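Local coordinates for uncharacterized protein YLR132C (Kluyveromyces marxianus, PDB 6PFQ) that probably acts as the U6 snRNA phosphodiesterase Usb1, an exonuclease of the 2H phosphodiesterase superfamily that acts on U6 snRNA, at residues 58-66 with 146-157; 102-113 with 176-187. All blocks are in the same frame, centred on the assembly; numbering follows the deposited sequence. Where two conformers were deposited one is given.

Interaction 1: residues 58-66 with 146-157; sequences PLHVSLSET and QPVGLNNLHVSF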
loop_
_atom_site.group_PDB
_atom_site.type_symbol
_atom_site.label_atom_id
_atom_site.label_comp_id
_atom_site.label_asym_id
_atom_site.label_seq_id
_atom_site.Cartn_x
_atom_site.Cartn_y
_atom_site.Cartn_z
ATOM N N PRO A 58 -1.982 -11.713 0.392
ATOM C CA PRO A 58 -2.408 -10.645 1.299
ATOM C C PRO A 58 -2.235 -9.293 0.631
ATOM O O PRO A 58 -1.351 -9.099 -0.205
ATOM C CB PRO A 58 -1.462 -10.771 2.495
ATOM C CG PRO A 58 -0.218 -11.480 1.929
ATOM C CD PRO A 58 -0.762 -12.404 0.857
ATOM N N LEU A 59 -3.043 -8.330 1.077
ATOM C CA LEU A 59 -2.805 -6.923 0.778
ATOM C C LEU A 59 -1.916 -6.306 1.873
ATOM O O LEU A 59 -1.542 -6.966 2.857
ATOM C CB LEU A 59 -4.144 -6.197 0.655
ATOM C CG LEU A 59 -5.064 -6.776 -0.426
ATOM C CD1 LEU A 59 -6.347 -5.922 -0.593
ATOM C CD2 LEU A 59 -4.374 -6.928 -1.794
ATOM N N HIS A 60 -1.583 -5.026 1.710
ATOM C CA HIS A 60 -0.592 -4.395 2.566
ATOM C C HIS A 60 -0.975 -2.949 2.857
ATOM O O HIS A 60 -1.763 -2.337 2.130
ATOM C CB HIS A 60 0.801 -4.484 1.908
ATOM C CG HIS A 60 1.186 -5.879 1.533
ATOM N ND1 HIS A 60 0.885 -6.433 0.304
ATOM C CD2 HIS A 60 1.819 -6.848 2.240
ATOM C CE1 HIS A 60 1.326 -7.673 0.266
ATOM N NE2 HIS A 60 1.899 -7.952 1.427
ATOM N N VAL A 61 -0.449 -2.427 3.967
ATOM C CA VAL A 61 -0.302 -0.980 4.169
ATOM C C VAL A 61 1.186 -0.708 4.359
ATOM O O VAL A 61 1.778 -1.196 5.326
ATOM C CB VAL A 61 -1.083 -0.461 5.380
ATOM C CG1 VAL A 61 -0.860 1.068 5.542
ATOM C CG2 VAL A 61 -2.571 -0.821 5.315
ATOM N N SER A 62 1.789 0.054 3.448
ATOM C CA SER A 62 3.175 0.490 3.642
ATOM C C SER A 62 3.258 1.483 4.795
ATOM O O SER A 62 2.462 2.425 4.873
ATOM C CB SER A 62 3.713 1.153 2.371
ATOM O OG SER A 62 3.690 0.218 1.322
ATOM N N LEU A 63 4.242 1.280 5.676
ATOM C CA LEU A 63 4.458 2.126 6.844
ATOM C C LEU A 63 5.800 2.837 6.818
ATOM O O LEU A 63 6.036 3.710 7.666
ATOM C CB LEU A 63 4.365 1.291 8.134
ATOM C CG LEU A 63 3.020 0.625 8.366
ATOM C CD1 LEU A 63 3.091 -0.323 9.622
ATOM C CD2 LEU A 63 1.954 1.676 8.563
ATOM N N SER A 64 6.676 2.510 5.867
ATOM C CA SER A 64 7.910 3.264 5.674
ATOM C C SER A 64 8.240 3.298 4.193
ATOM O O SER A 64 7.748 2.477 3.405
ATOM C CB SER A 64 9.095 2.654 6.441
ATOM O OG SER A 64 9.454 1.431 5.824
ATOM N N GLU A 65 9.100 4.255 3.834
ATOM C CA GLU A 65 9.790 4.208 2.559
ATOM C C GLU A 65 10.745 3.005 2.534
ATOM O O GLU A 65 10.889 2.277 3.520
ATOM C CB GLU A 65 10.550 5.521 2.324
ATOM C CG GLU A 65 11.538 5.849 3.420
ATOM C CD GLU A 65 12.027 7.289 3.421
ATOM O OE1 GLU A 65 11.210 8.230 3.307
ATOM O OE2 GLU A 65 13.261 7.476 3.541
ATOM N N THR A 66 11.342 2.747 1.364
ATOM C CA THR A 66 12.419 1.768 1.258
ATOM C C THR A 66 13.621 2.339 1.978
ATOM O O THR A 66 14.197 3.339 1.531
ATOM C CB THR A 66 12.747 1.468 -0.202
ATOM O OG1 THR A 66 11.638 0.806 -0.805
ATOM C CG2 THR A 66 13.941 0.555 -0.290
ATOM N N GLN A 146 9.827 8.668 -2.566
ATOM C CA GLN A 146 8.410 8.347 -2.404
ATOM C C GLN A 146 8.155 8.183 -0.912
ATOM O O GLN A 146 8.049 7.057 -0.397
ATOM C CB GLN A 146 8.010 7.094 -3.174
ATOM C CG GLN A 146 8.216 7.220 -4.661
ATOM C CD GLN A 146 7.374 6.235 -5.397
ATOM O OE1 GLN A 146 7.463 5.034 -5.166
ATOM N NE2 GLN A 146 6.516 6.732 -6.259
ATOM N N PRO A 147 8.025 9.284 -0.194
ATOM C CA PRO A 147 7.880 9.192 1.255
ATOM C C PRO A 147 6.551 8.557 1.624
ATOM O O PRO A 147 5.565 8.624 0.884
ATOM C CB PRO A 147 7.940 10.651 1.705
ATOM C CG PRO A 147 7.394 11.417 0.543
ATOM C CD PRO A 147 7.782 10.648 -0.702
ATOM N N VAL A 148 6.555 7.875 2.760
ATOM C CA VAL A 148 5.351 7.314 3.343
ATOM C C VAL A 148 5.021 8.175 4.544
ATOM O O VAL A 148 5.909 8.453 5.355
ATOM C CB VAL A 148 5.554 5.845 3.747
ATOM C CG1 VAL A 148 4.422 5.392 4.622
ATOM C CG2 VAL A 148 5.700 4.983 2.502
ATOM N N GLY A 149 3.767 8.615 4.654
ATOM C CA GLY A 149 3.404 9.446 5.783
ATOM C C GLY A 149 1.912 9.425 6.017
ATOM O O GLY A 149 1.153 8.837 5.248
ATOM N N LEU A 150 1.490 10.125 7.076
ATOM C CA LEU A 150 0.072 10.168 7.412
ATOM C C LEU A 150 -0.762 10.629 6.230
ATOM O O LEU A 150 -1.884 10.157 6.028
ATOM C CB LEU A 150 -0.180 11.112 8.600
ATOM C CG LEU A 150 0.005 10.518 9.999
ATOM C CD1 LEU A 150 -0.175 11.598 11.082
ATOM C CD2 LEU A 150 -0.947 9.358 10.243
ATOM N N ASN A 151 -0.220 11.528 5.420
ATOM C CA ASN A 151 -0.997 12.076 4.328
ATOM C C ASN A 151 -1.265 11.071 3.228
ATOM O O ASN A 151 -2.186 11.297 2.441
ATOM C CB ASN A 151 -0.254 13.273 3.731
ATOM C CG ASN A 151 1.033 12.860 3.030
ATOM O OD1 ASN A 151 1.799 12.050 3.549
ATOM N ND2 ASN A 151 1.276 13.419 1.844
ATOM N N ASN A 152 -0.497 9.969 3.127
ATOM C CA ASN A 152 -0.728 9.082 1.989
ATOM C C ASN A 152 -0.889 7.620 2.381
ATOM O O ASN A 152 -0.823 6.766 1.503
ATOM C CB ASN A 152 0.367 9.214 0.912
ATOM C CG ASN A 152 1.793 8.950 1.462
ATOM O OD1 ASN A 152 1.996 8.120 2.373
ATOM N ND2 ASN A 152 2.781 9.658 0.895
ATOM N N LEU A 153 -1.176 7.309 3.647
ATOM C CA LEU A 153 -1.444 5.913 3.997
ATOM C C LEU A 153 -2.583 5.377 3.158
ATOM O O LEU A 153 -3.614 6.033 3.045
ATOM C CB LEU A 153 -1.818 5.766 5.472
ATOM C CG LEU A 153 -0.649 6.049 6.439
ATOM C CD1 LEU A 153 -1.232 6.085 7.887
ATOM C CD2 LEU A 153 0.432 4.957 6.271
ATOM N N HIS A 154 -2.414 4.173 2.601
ATOM C CA HIS A 154 -3.438 3.622 1.712
ATOM C C HIS A 154 -3.322 2.102 1.656
ATOM O O HIS A 154 -2.331 1.521 2.088
ATOM C CB HIS A 154 -3.291 4.196 0.298
ATOM C CG HIS A 154 -1.996 3.818 -0.363
ATOM N ND1 HIS A 154 -0.806 4.481 -0.116
ATOM C CD2 HIS A 154 -1.710 2.846 -1.270
ATOM C CE1 HIS A 154 0.157 3.946 -0.861
ATOM N NE2 HIS A 154 -0.362 2.943 -1.550
ATOM N N VAL A 155 -4.362 1.459 1.103
ATOM C CA VAL A 155 -4.276 0.065 0.657
ATOM C C VAL A 155 -4.431 0.048 -0.850
ATOM O O VAL A 155 -5.415 0.582 -1.363
ATOM C CB VAL A 155 -5.378 -0.804 1.282
ATOM C CG1 VAL A 155 -5.355 -2.248 0.640
ATOM C CG2 VAL A 155 -5.246 -0.793 2.822
ATOM N N SER A 156 -3.488 -0.606 -1.559
ATOM C CA SER A 156 -3.634 -0.805 -2.990
ATOM C C SER A 156 -4.372 -2.108 -3.277
ATOM O O SER A 156 -4.122 -3.148 -2.639
ATOM C CB SER A 156 -2.273 -0.825 -3.689
ATOM O OG SER A 156 -1.730 0.489 -3.675
ATOM N N PHE A 157 -5.286 -2.049 -4.248
ATOM C CA PHE A 157 -6.116 -3.205 -4.592
ATOM C C PHE A 157 -5.823 -3.778 -5.972
ATOM O O PHE A 157 -6.125 -4.950 -6.224
ATOM C CB PHE A 157 -7.606 -2.832 -4.510
ATOM C CG PHE A 157 -8.048 -2.519 -3.102
ATOM C CD1 PHE A 157 -8.369 -3.541 -2.228
ATOM C CD2 PHE A 157 -8.093 -1.200 -2.652
ATOM C CE1 PHE A 157 -8.771 -3.273 -0.917
ATOM C CE2 PHE A 157 -8.477 -0.928 -1.345
ATOM C CZ PHE A 157 -8.793 -1.961 -0.466
HETATM O O HOH W 1 -1.929 -4.022 -1.105
HETATM O O HOH W 2 -0.920 -1.376 -0.510
HETATM O O HOH W 3 0.614 3.384 2.995
HETATM O O HOH W 4 0.337 1.115 1.276
HETATM O O HOH W 5 7.067 6.157 7.560
HETATM O O HOH W 6 8.936 8.669 4.157
#

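Interaction 2: residues 102-113 with 176-187; sequences WLVYENFDASLQ and LDSLRNLVATEA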
loop_
_atom_site.group_PDB
_atom_site.type_symbol
_atom_site.label_atom_id
_atom_site.label_comp_id
_atom_site.label_asym_id
_atom_site.label_seq_id
_atom_site.Cartn_x
_atom_site.Cartn_y
_atom_site.Cartn_z
ATOM N N TRP A 102 -11.277 6.445 -4.988
ATOM C CA TRP A 102 -10.116 5.817 -5.602
ATOM C C TRP A 102 -8.961 6.791 -5.696
ATOM O O TRP A 102 -9.149 7.971 -6.021
ATOM C CB TRP A 102 -10.439 5.351 -7.019
ATOM C CG TRP A 102 -11.340 4.204 -7.126
ATOM C CD1 TRP A 102 -12.524 4.175 -7.840
ATOM C CD2 TRP A 102 -11.167 2.872 -6.571
ATOM N NE1 TRP A 102 -13.071 2.935 -7.754
ATOM C CE2 TRP A 102 -12.280 2.116 -6.979
ATOM C CE3 TRP A 102 -10.191 2.259 -5.764
ATOM C CZ2 TRP A 102 -12.451 0.766 -6.615
ATOM C CZ3 TRP A 102 -10.342 0.907 -5.419
ATOM C CH2 TRP A 102 -11.474 0.175 -5.852
ATOM N N LEU A 103 -7.751 6.272 -5.451
ATOM C CA LEU A 103 -6.504 6.979 -5.672
ATOM C C LEU A 103 -5.661 6.160 -6.642
ATOM O O LEU A 103 -5.829 4.948 -6.739
ATOM C CB LEU A 103 -5.744 7.158 -4.372
ATOM C CG LEU A 103 -6.588 7.731 -3.211
ATOM C CD1 LEU A 103 -5.771 7.689 -1.947
ATOM C CD2 LEU A 103 -6.952 9.173 -3.528
ATOM N N VAL A 104 -4.768 6.821 -7.379
ATOM C CA VAL A 104 -3.808 6.078 -8.204
ATOM C C VAL A 104 -2.421 6.552 -7.819
ATOM O O VAL A 104 -2.140 7.762 -7.885
ATOM C CB VAL A 104 -4.043 6.232 -9.714
ATOM C CG1 VAL A 104 -3.011 5.342 -10.465
ATOM C CG2 VAL A 104 -5.511 5.796 -10.096
ATOM N N TYR A 105 -1.609 5.626 -7.308
ATOM C CA TYR A 105 -0.217 5.893 -6.914
ATOM C C TYR A 105 0.741 5.207 -7.877
ATOM O O TYR A 105 0.560 4.041 -8.187
ATOM C CB TYR A 105 0.076 5.360 -5.515
ATOM C CG TYR A 105 -0.551 6.170 -4.383
ATOM C CD1 TYR A 105 -0.029 7.401 -4.020
ATOM C CD2 TYR A 105 -1.665 5.689 -3.687
ATOM C CE1 TYR A 105 -0.580 8.149 -2.957
ATOM C CE2 TYR A 105 -2.217 6.424 -2.630
ATOM C CZ TYR A 105 -1.684 7.640 -2.286
ATOM O OH TYR A 105 -2.225 8.355 -1.257
ATOM N N GLU A 106 1.812 5.903 -8.268
ATOM C CA GLU A 106 2.851 5.320 -9.114
ATOM C C GLU A 106 3.976 4.741 -8.268
ATOM O O GLU A 106 4.255 5.224 -7.160
ATOM C CB GLU A 106 3.410 6.381 -10.038
ATOM C CG GLU A 106 2.455 6.736 -11.097
ATOM C CD GLU A 106 3.081 7.649 -12.112
ATOM O OE1 GLU A 106 3.771 8.601 -11.699
ATOM O OE2 GLU A 106 2.881 7.406 -13.311
ATOM N N ASN A 107 4.615 3.687 -8.783
ATOM C CA ASN A 107 5.808 3.166 -8.127
ATOM C C ASN A 107 7.017 4.030 -8.503
ATOM O O ASN A 107 6.884 5.051 -9.186
ATOM C CB ASN A 107 6.026 1.688 -8.449
ATOM C CG ASN A 107 6.313 1.442 -9.934
ATOM O OD1 ASN A 107 6.032 2.279 -10.768
ATOM N ND2 ASN A 107 6.893 0.274 -10.245
ATOM N N PHE A 108 8.229 3.588 -8.104
ATOM C CA PHE A 108 9.398 4.484 -8.117
ATOM C C PHE A 108 9.811 4.914 -9.526
ATOM O O PHE A 108 10.361 6.006 -9.698
ATOM C CB PHE A 108 10.573 3.788 -7.434
ATOM C CG PHE A 108 11.246 2.784 -8.329
ATOM C CD1 PHE A 108 10.622 1.576 -8.634
ATOM C CD2 PHE A 108 12.493 3.052 -8.883
ATOM C CE1 PHE A 108 11.237 0.645 -9.485
ATOM C CE2 PHE A 108 13.103 2.143 -9.730
ATOM C CZ PHE A 108 12.491 0.933 -10.027
ATOM N N ASP A 109 9.577 4.085 -10.551
ATOM C CA ASP A 109 9.986 4.393 -11.919
ATOM C C ASP A 109 8.791 4.698 -12.803
ATOM O O ASP A 109 8.938 4.825 -14.027
ATOM C CB ASP A 109 10.811 3.256 -12.522
ATOM C CG ASP A 109 10.029 1.961 -12.666
ATOM O OD1 ASP A 109 8.877 1.878 -12.174
ATOM O OD2 ASP A 109 10.576 1.010 -13.262
ATOM N N ALA A 110 7.619 4.863 -12.193
ATOM C CA ALA A 110 6.345 5.138 -12.863
ATOM C C ALA A 110 5.955 4.028 -13.853
ATOM O O ALA A 110 5.103 4.229 -14.737
ATOM C CB ALA A 110 6.337 6.514 -13.548
ATOM N N SER A 111 6.501 2.828 -13.692
ATOM C CA SER A 111 6.110 1.768 -14.617
ATOM C C SER A 111 4.753 1.161 -14.254
ATOM O O SER A 111 4.095 0.581 -15.135
ATOM C CB SER A 111 7.150 0.651 -14.643
ATOM O OG SER A 111 7.393 0.161 -13.336
ATOM N N LEU A 112 4.350 1.256 -12.980
ATOM C CA LEU A 112 3.115 0.643 -12.514
ATOM C C LEU A 112 2.259 1.692 -11.838
ATOM O O LEU A 112 2.786 2.587 -11.163
ATOM C CB LEU A 112 3.396 -0.490 -11.532
ATOM C CG LEU A 112 4.204 -1.681 -12.089
ATOM C CD1 LEU A 112 4.569 -2.681 -10.959
ATOM C CD2 LEU A 112 3.403 -2.366 -13.180
ATOM N N GLN A 113 0.940 1.568 -12.005
ATOM C CA GLN A 113 0.002 2.522 -11.424
ATOM C C GLN A 113 -0.962 1.734 -10.554
ATOM O O GLN A 113 -1.672 0.867 -11.055
ATOM C CB GLN A 113 -0.716 3.314 -12.539
ATOM C CG GLN A 113 0.353 4.177 -13.269
ATOM C CD GLN A 113 -0.175 5.018 -14.410
ATOM O OE1 GLN A 113 -1.190 4.680 -15.017
ATOM N NE2 GLN A 113 0.562 6.108 -14.751
ATOM N N LEU A 176 -2.084 10.000 -16.450
ATOM C CA LEU A 176 -2.298 9.589 -15.067
ATOM C C LEU A 176 -3.385 10.438 -14.398
ATOM O O LEU A 176 -4.265 9.907 -13.695
ATOM C CB LEU A 176 -0.981 9.684 -14.294
ATOM C CG LEU A 176 -1.071 9.537 -12.786
ATOM C CD1 LEU A 176 -1.646 8.166 -12.398
ATOM C CD2 LEU A 176 0.350 9.734 -12.184
ATOM N N ASP A 177 -3.357 11.755 -14.606
ATOM C CA ASP A 177 -4.404 12.577 -13.996
ATOM C C ASP A 177 -5.772 12.331 -14.633
ATOM O O ASP A 177 -6.792 12.333 -13.935
ATOM C CB ASP A 177 -3.999 14.053 -14.084
ATOM C CG ASP A 177 -2.885 14.394 -13.074
ATOM O OD1 ASP A 177 -2.842 13.771 -11.987
ATOM O OD2 ASP A 177 -2.053 15.270 -13.367
ATOM N N SER A 178 -5.839 12.072 -15.928
ATOM C CA SER A 178 -7.144 11.733 -16.481
ATOM C C SER A 178 -7.564 10.317 -16.088
ATOM O O SER A 178 -8.756 10.036 -15.989
ATOM C CB SER A 178 -7.169 11.909 -17.999
ATOM O OG SER A 178 -6.281 11.068 -18.674
ATOM N N LEU A 179 -6.616 9.416 -15.834
ATOM C CA LEU A 179 -7.008 8.113 -15.293
ATOM C C LEU A 179 -7.582 8.267 -13.885
ATOM O O LEU A 179 -8.610 7.664 -13.549
ATOM C CB LEU A 179 -5.803 7.151 -15.280
ATOM C CG LEU A 179 -5.976 5.814 -14.548
ATOM C CD1 LEU A 179 -7.116 4.965 -15.142
ATOM C CD2 LEU A 179 -4.617 5.032 -14.517
ATOM N N ARG A 180 -6.917 9.072 -13.042
ATOM C CA ARG A 180 -7.432 9.340 -11.706
ATOM C C ARG A 180 -8.838 9.933 -11.779
ATOM O O ARG A 180 -9.743 9.525 -11.030
ATOM C CB ARG A 180 -6.506 10.303 -10.976
ATOM C CG ARG A 180 -5.171 9.641 -10.560
ATOM C CD ARG A 180 -4.155 10.724 -10.215
ATOM N NE ARG A 180 -3.011 10.155 -9.485
ATOM C CZ ARG A 180 -1.858 10.788 -9.336
ATOM N NH1 ARG A 180 -1.700 11.993 -9.914
ATOM N NH2 ARG A 180 -0.865 10.220 -8.637
ATOM N N ASN A 181 -9.051 10.886 -12.690
ATOM C CA ASN A 181 -10.390 11.463 -12.816
ATOM C C ASN A 181 -11.390 10.437 -13.321
ATOM O O ASN A 181 -12.551 10.447 -12.914
ATOM C CB ASN A 181 -10.379 12.675 -13.760
ATOM C CG ASN A 181 -11.792 13.230 -14.013
ATOM O OD1 ASN A 181 -12.387 13.827 -13.136
ATOM N ND2 ASN A 181 -12.337 12.980 -15.197
ATOM N N LEU A 182 -10.968 9.581 -14.249
ATOM C CA LEU A 182 -11.884 8.607 -14.826
ATOM C C LEU A 182 -12.376 7.606 -13.779
ATOM O O LEU A 182 -13.583 7.351 -13.677
ATOM C CB LEU A 182 -11.215 7.902 -16.002
ATOM C CG LEU A 182 -12.041 6.790 -16.637
ATOM C CD1 LEU A 182 -13.357 7.358 -17.206
ATOM C CD2 LEU A 182 -11.203 6.024 -17.693
ATOM N N VAL A 183 -11.461 7.025 -12.986
ATOM C CA VAL A 183 -11.931 6.029 -12.024
ATOM C C VAL A 183 -12.794 6.695 -10.969
ATOM O O VAL A 183 -13.805 6.106 -10.524
ATOM C CB VAL A 183 -10.791 5.212 -11.378
ATOM C CG1 VAL A 183 -10.038 4.436 -12.438
ATOM C CG2 VAL A 183 -9.820 6.087 -10.551
ATOM N N ALA A 184 -12.482 7.950 -10.615
ATOM C CA ALA A 184 -13.292 8.644 -9.615
ATOM C C ALA A 184 -14.683 8.993 -10.146
ATOM O O ALA A 184 -15.676 8.903 -9.414
ATOM C CB ALA A 184 -12.557 9.903 -9.144
ATOM N N THR A 185 -14.788 9.414 -11.396
ATOM C CA THR A 185 -16.088 9.863 -11.899
ATOM C C THR A 185 -16.951 8.725 -12.418
ATOM O O THR A 185 -18.185 8.781 -12.298
ATOM C CB THR A 185 -15.916 10.885 -13.031
ATOM O OG1 THR A 185 -15.255 10.259 -14.120
ATOM C CG2 THR A 185 -15.083 12.039 -12.607
ATOM N N GLU A 186 -16.345 7.690 -13.003
ATOM C CA GLU A 186 -17.125 6.663 -13.684
ATOM C C GLU A 186 -17.010 5.274 -13.080
ATOM O O GLU A 186 -17.752 4.388 -13.511
ATOM C CB GLU A 186 -16.727 6.577 -15.175
ATOM C CG GLU A 186 -17.185 7.784 -16.000
ATOM C CD GLU A 186 -16.960 7.603 -17.497
ATOM O OE1 GLU A 186 -16.910 6.446 -17.969
ATOM O OE2 GLU A 186 -16.836 8.626 -18.208
ATOM N N ALA A 187 -16.116 5.045 -12.108
ATOM C CA ALA A 187 -15.882 3.687 -11.606
ATOM C C ALA A 187 -15.958 3.584 -10.083
ATOM O O ALA A 187 -15.386 2.659 -9.498
ATOM C CB ALA A 187 -14.527 3.169 -12.092
HETATM O O HOH W 7 -8.269 8.682 -8.597
#

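Interaction 1: residues 58-66 with 146-157
Val61 and Val155, the middle residues of the two His-Val-Ser motifs, meet where strands 59-62 and 154-157 run side by side, their axes 5.9 Å apart and 146° from parallel. Their side chains cross at about a right angle, CG2 of Val61 lying 3.7 Å from CG2 of Val155. With CG1 of Val61 anti to the backbone N (chi1 179°), that branch turns instead to Leu153, whose CD2 sits over the hollow between Val61 CG1 and Ser62 O, 4.2 and 3.5 Å from them. An alanine in place of Val61 would remove both branches and would probably open a gap between Leu153 and Val155. Beyond this pair, Leu59 pushes CD1 obliquely against the Phe157 ring, 3.5 Å from CD1 of Phe157, while Val155 CG1 sits over one face of the same ring, offset toward its rim. In the other direction Val148 is a forked knob pressed on backbone: CG1 lies 3.6 Å from Ser62 O and CG2 lies 3.4 Å from Ser64 O. No direct hydrogen bond joins the segments. Between the strands, paired waters link His60 to Ser156 and Ser62 to His154, giving a water-filled seam in place of a sheet pairing. One of these waters, held by Ser62 N and His154 O, also rests over the His154 ring, whose ND1 donates in its own plane to Asn152 O at 2.8 Å and so fixes the ring's rotation. His60, Ser62, Asn152, His154 and Ser156 are UMP-binding residues, though no UMP is bound in this model, and the paired motifs are the hallmark of 2H phosphodiesterases. Strand 9-16 pairs with the backbone of 59-63, strand 112-119 pairs with that of 153-155, and helix 121-137 touches Leu63, Ser64 and Leu153, so the seam joins two separate sheets.

Interaction 2: residues 102-113 with 176-187
Val104 O is gripped side-on by the guanidinium of Arg180, which sends NH2 to it at 2.9 Å and NE at 3.0 Å, both within the guanidinium plane. NH1 of the same group makes a salt bridge to Asp177 OD1, and Leu176 CG lies over one guanidinium face, so its orientation is fixed by more than the strand carbonyl. Arg180 CG, anti to the carbonyl carbon (chi1 -72°), packs 3.7 Å from Val104 CB, and the chain extends from there to carry NE and NH2 to the carbonyl. Val104 CG1 meanwhile slides past Leu176 CD1, and the other branch, Leu176 CD2, sits over the flat face of the Glu106 carboxylate, 3.4 Å from Glu106 CD. Glu106 OE2 in turn accepts from Gln113 NE2 at 3.0 Å, which steadies both polar groups beside the leucine. At the far end, Trp102 NE1 donates in its ring plane to Ala187 O at 2.9 Å, just past the helix, while Trp102 CB meets Val183 CG2. Helix 176-186 thus runs almost antiparallel (159°) to strand 102-106 on the outer face of an antiparallel sheet that also holds the UMP-binding His-Val-Ser strand 154-161, consistent with a lobe of the 2H phosphodiesterase fold.

Overall arrangement
The centres of interactions 1 and 2 lie about 15 Å apart, and their segments alternate along the chain. They share a sheet: strand 154-161 pairs with 112-119, which pairs with 102-106. Contact is direct, since His154 CG lies 3.5 Å from Tyr105 CE2 in a ring stack and Gln146 NE2 probably hydrogen-bonds to Glu106 O at 2.9 Å. Interaction 1 carries the UMP-binding residues, and here a glycerol, probably from the crystallisation liquor, hydrogen-bonds to His154 and Ser156. Interaction 2 lies behind this site, its Trp102 side chain about 8 Å from that of Ser156, and attaches helix 169-186 to the sheet that bears the second His-Val-Ser motif.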